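Local coordinates for ribose ABC transporter, substrate binding protein (Conexibacter woesei, PDB 4KQ9), which probably binds a sugar such as ribose in the periplasm and presents it to an ABC transporter for uptake, at residues 246-257 / 271-279. The protein carries 1 engineered substitution. Numbering follows the deposited sequence.
Sequences CAYEQGGIAIDV and RIFTPVIEI
Cys246 and Val276 face each other with their CA atoms 6.0 Å apart, and one helical turn on Gln250 and Thr274 lie 6.3 Å apart; the first turns of helix 247-264 and segment 271-279 therefore run in opposite directions. At the N-cap position Cys246 takes backbone angles of 58°/55°, in the left-handed region, as the chain turns into the helix. Its SG, which is tied to Cys296 in a disulfide, lies 3.3 Å from Pro275 O, while CG1 of Ile277 touches the sulfur from the next strand, an apolar neighbour suited to a disulfide. The pyrrolidine ring of Pro275 crosses the end of Glu249 at about a right angle, Glu249 OE1 lying 3.5 Å from Pro275 CG. The chain is here passing between the two lobes of a type I periplasmic binding protein: strand 271-273 edges the parallel sheet of one lobe, whereas 277-279 pairs with strand 241-244. Thr274 suits a mixed setting: its OG1 sits 3.6 Å from Gln250 CD, though the amide NE2 bonds to Gln245 O instead, and its methyl CG2 turns to Ile253 CD1. That methyl also reaches the apolar ring of Pro275, at CD (4.0 Å). Farther along, Val257, with CG1 anti to the backbone N (chi1 175°), offers both methyls to Ile272 CD1, CG2 nearer at 3.7 Å; beta-branched side chains pack here between helix and edge strand, where Val108 touches Ile253 and Ile272.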
loop_
_atom_site.group_PDB
_atom_site.type_symbol
_atom_site.label_atom_id
_atom_site.label_comp_id
_atom_site.label_asym_id
_atom_site.label_seq_id
_atom_site.Cartn_x
_atom_site.Cartn_y
_atom_site.Cartn_z
ATOM N N CYS A 246 5.473 -4.013 -1.459
ATOM C CA CYS A 246 6.825 -3.925 -2.040
ATOM C C CYS A 246 7.406 -2.510 -2.008
ATOM O O CYS A 246 7.769 -1.944 -3.042
ATOM C CB CYS A 246 6.773 -4.431 -3.457
ATOM S SG CYS A 246 6.354 -6.202 -3.540
ATOM N N ALA A 247 7.427 -1.943 -0.818
ATOM C CA ALA A 247 7.820 -0.544 -0.598
ATOM C C ALA A 247 9.183 -0.259 -1.163
ATOM O O ALA A 247 9.423 0.780 -1.815
ATOM C CB ALA A 247 7.816 -0.258 0.871
ATOM N N TYR A 248 10.112 -1.166 -0.919
ATOM C CA TYR A 248 11.480 -0.988 -1.404
ATOM C C TYR A 248 11.559 -0.886 -2.935
ATOM O O TYR A 248 12.259 -0.004 -3.492
ATOM C CB TYR A 248 12.368 -2.149 -0.915
ATOM C CG TYR A 248 13.857 -1.877 -1.159
ATOM C CD1 TYR A 248 14.609 -1.177 -0.246
ATOM C CD2 TYR A 248 14.487 -2.358 -2.294
ATOM C CE1 TYR A 248 15.980 -0.936 -0.468
ATOM C CE2 TYR A 248 15.831 -2.131 -2.517
ATOM C CZ TYR A 248 16.551 -1.409 -1.604
ATOM O OH TYR A 248 17.874 -1.209 -1.837
ATOM N N GLU A 249 10.868 -1.794 -3.625
ATOM C CA GLU A 249 10.784 -1.749 -5.053
ATOM C C GLU A 249 10.092 -0.506 -5.593
ATOM O O GLU A 249 10.475 -0.012 -6.676
ATOM C CB GLU A 249 10.074 -2.991 -5.539
ATOM C CG GLU A 249 10.347 -3.320 -6.988
ATOM C CD GLU A 249 10.028 -4.783 -7.405
ATOM O OE1 GLU A 249 9.562 -5.670 -6.600
ATOM O OE2 GLU A 249 10.319 -5.057 -8.600
ATOM N N GLN A 250 9.034 -0.038 -4.916
ATOM C CA GLN A 250 8.379 1.144 -5.338
ATOM C C GLN A 250 9.397 2.301 -5.480
ATOM O O GLN A 250 9.343 3.096 -6.445
ATOM C CB GLN A 250 7.264 1.554 -4.387
ATOM C CG GLN A 250 6.079 0.595 -4.393
ATOM C CD GLN A 250 4.788 1.260 -3.933
ATOM O OE1 GLN A 250 4.526 2.394 -4.280
ATOM N NE2 GLN A 250 3.995 0.568 -3.173
ATOM N N GLY A 251 10.226 2.442 -4.461
ATOM C CA GLY A 251 11.223 3.528 -4.414
ATOM C C GLY A 251 12.209 3.451 -5.555
ATOM O O GLY A 251 12.467 4.457 -6.187
ATOM N N GLY A 252 12.649 2.243 -5.884
ATOM C CA GLY A 252 13.559 2.018 -7.006
ATOM C C GLY A 252 12.908 2.349 -8.343
ATOM O O GLY A 252 13.492 2.962 -9.212
ATOM N N ILE A 253 11.682 1.917 -8.505
ATOM C CA ILE A 253 10.970 2.110 -9.741
ATOM C C ILE A 253 10.722 3.588 -9.969
ATOM O O ILE A 253 10.920 4.083 -11.108
ATOM C CB ILE A 253 9.637 1.299 -9.754
ATOM C CG1 ILE A 253 9.908 -0.177 -9.971
ATOM C CG2 ILE A 253 8.713 1.751 -10.874
ATOM C CD1 ILE A 253 8.672 -1.053 -9.698
ATOM N N ALA A 254 10.281 4.314 -8.957
ATOM C CA ALA A 254 10.065 5.746 -9.113
ATOM C C ALA A 254 11.335 6.477 -9.561
ATOM O O ALA A 254 11.277 7.345 -10.463
ATOM C CB ALA A 254 9.529 6.376 -7.828
ATOM N N ILE A 255 12.461 6.101 -8.989
ATOM C CA ILE A 255 13.744 6.691 -9.373
ATOM C C ILE A 255 14.074 6.321 -10.835
ATOM O O ILE A 255 14.475 7.136 -11.557
ATOM C CB ILE A 255 14.927 6.281 -8.457
ATOM C CG1 ILE A 255 14.865 6.959 -7.104
ATOM C CG2 ILE A 255 16.282 6.639 -9.069
ATOM C CD1 ILE A 255 14.751 8.451 -7.188
ATOM N N ASP A 256 13.944 5.067 -11.196
ATOM C CA ASP A 256 14.191 4.649 -12.555
ATOM C C ASP A 256 13.296 5.383 -13.587
ATOM O O ASP A 256 13.751 5.764 -14.588
ATOM C CB ASP A 256 14.103 3.171 -12.717
ATOM C CG ASP A 256 15.425 2.462 -12.403
ATOM O OD1 ASP A 256 16.517 3.074 -12.457
ATOM O OD2 ASP A 256 15.327 1.308 -12.083
ATOM N N VAL A 257 12.027 5.536 -13.278
ATOM C CA VAL A 257 11.135 6.305 -14.107
ATOM C C VAL A 257 11.627 7.751 -14.282
ATOM O O VAL A 257 11.766 8.238 -15.349
ATOM C CB VAL A 257 9.708 6.236 -13.569
ATOM C CG1 VAL A 257 8.817 7.128 -14.365
ATOM C CG2 VAL A 257 9.222 4.810 -13.659
ATOM N N ARG A 271 0.265 5.903 -15.369
ATOM C CA ARG A 271 -0.009 5.025 -14.251
ATOM C C ARG A 271 0.925 3.843 -14.339
ATOM O O ARG A 271 0.934 3.166 -15.341
ATOM C CB ARG A 271 -1.505 4.621 -14.201
ATOM C CG ARG A 271 -1.926 3.872 -12.983
ATOM C CD ARG A 271 -1.946 4.759 -11.743
ATOM N NE ARG A 271 -2.368 4.020 -10.557
ATOM C CZ ARG A 271 -1.607 3.318 -9.711
ATOM N NH1 ARG A 271 -0.302 3.220 -9.869
ATOM N NH2 ARG A 271 -2.161 2.677 -8.689
ATOM N N ILE A 272 1.731 3.589 -13.311
ATOM C CA ILE A 272 2.641 2.410 -13.359
ATOM C C ILE A 272 2.346 1.617 -12.081
ATOM O O ILE A 272 2.608 2.128 -10.997
ATOM C CB ILE A 272 4.109 2.866 -13.396
ATOM C CG1 ILE A 272 4.407 3.627 -14.696
ATOM C CG2 ILE A 272 5.045 1.708 -13.100
ATOM C CD1 ILE A 272 5.686 4.451 -14.719
ATOM N N PHE A 273 1.689 0.450 -12.235
ATOM C CA PHE A 273 1.352 -0.435 -11.138
ATOM C C PHE A 273 2.629 -1.172 -10.760
ATOM O O PHE A 273 3.351 -1.646 -11.621
ATOM C CB PHE A 273 0.317 -1.449 -11.582
ATOM C CG PHE A 273 -0.977 -0.855 -11.992
ATOM C CD1 PHE A 273 -1.705 -0.073 -11.138
ATOM C CD2 PHE A 273 -1.489 -1.102 -13.252
ATOM C CE1 PHE A 273 -2.951 0.463 -11.522
ATOM C CE2 PHE A 273 -2.736 -0.582 -13.645
ATOM C CZ PHE A 273 -3.486 0.190 -12.773
ATOM N N THR A 274 2.939 -1.179 -9.458
ATOM C CA THR A 274 4.089 -1.804 -8.899
ATOM C C THR A 274 3.722 -3.188 -8.390
ATOM O O THR A 274 2.601 -3.400 -8.078
ATOM C CB THR A 274 4.675 -0.895 -7.776
ATOM O OG1 THR A 274 3.645 -0.434 -6.892
ATOM C CG2 THR A 274 5.297 0.362 -8.413
ATOM N N PRO A 275 4.677 -4.100 -8.326
ATOM C CA PRO A 275 4.435 -5.461 -7.914
ATOM C C PRO A 275 3.912 -5.568 -6.482
ATOM O O PRO A 275 4.193 -4.753 -5.637
ATOM C CB PRO A 275 5.789 -6.149 -8.040
ATOM C CG PRO A 275 6.731 -5.207 -8.559
ATOM C CD PRO A 275 6.082 -3.854 -8.607
ATOM N N VAL A 276 3.028 -6.527 -6.286
ATOM C CA VAL A 276 2.605 -6.954 -4.949
ATOM C C VAL A 276 2.863 -8.463 -4.852
ATOM O O VAL A 276 2.881 -9.136 -5.901
ATOM C CB VAL A 276 1.124 -6.648 -4.685
ATOM C CG1 VAL A 276 0.812 -5.190 -4.843
ATOM C CG2 VAL A 276 0.153 -7.500 -5.512
ATOM N N ILE A 277 3.104 -8.950 -3.638
ATOM C CA ILE A 277 3.425 -10.332 -3.365
ATOM C C ILE A 277 2.542 -10.849 -2.226
ATOM O O ILE A 277 2.524 -10.241 -1.167
ATOM C CB ILE A 277 4.888 -10.549 -2.985
ATOM C CG1 ILE A 277 5.784 -10.211 -4.166
ATOM C CG2 ILE A 277 5.112 -12.010 -2.694
ATOM C CD1 ILE A 277 7.257 -10.389 -3.977
ATOM N N GLU A 278 1.805 -11.911 -2.483
ATOM C CA GLU A 278 0.988 -12.637 -1.484
ATOM C C GLU A 278 1.823 -13.630 -0.693
ATOM O O GLU A 278 2.656 -14.393 -1.273
ATOM C CB GLU A 278 -0.049 -13.518 -2.190
ATOM C CG GLU A 278 -0.964 -12.799 -3.115
ATOM C CD GLU A 278 -1.823 -13.755 -3.966
ATOM O OE1 GLU A 278 -2.594 -14.583 -3.415
ATOM O OE2 GLU A 278 -1.734 -13.668 -5.214
ATOM N N ILE A 279 1.544 -13.705 0.609
ATOM C CA ILE A 279 2.292 -14.514 1.527
ATOM C C ILE A 279 1.254 -15.311 2.290
ATOM O O ILE A 279 0.433 -14.686 2.944
ATOM C CB ILE A 279 3.025 -13.597 2.509
ATOM C CG1 ILE A 279 3.835 -12.558 1.754
ATOM C CG2 ILE A 279 3.913 -14.401 3.435
ATOM C CD1 ILE A 279 4.778 -11.841 2.645
#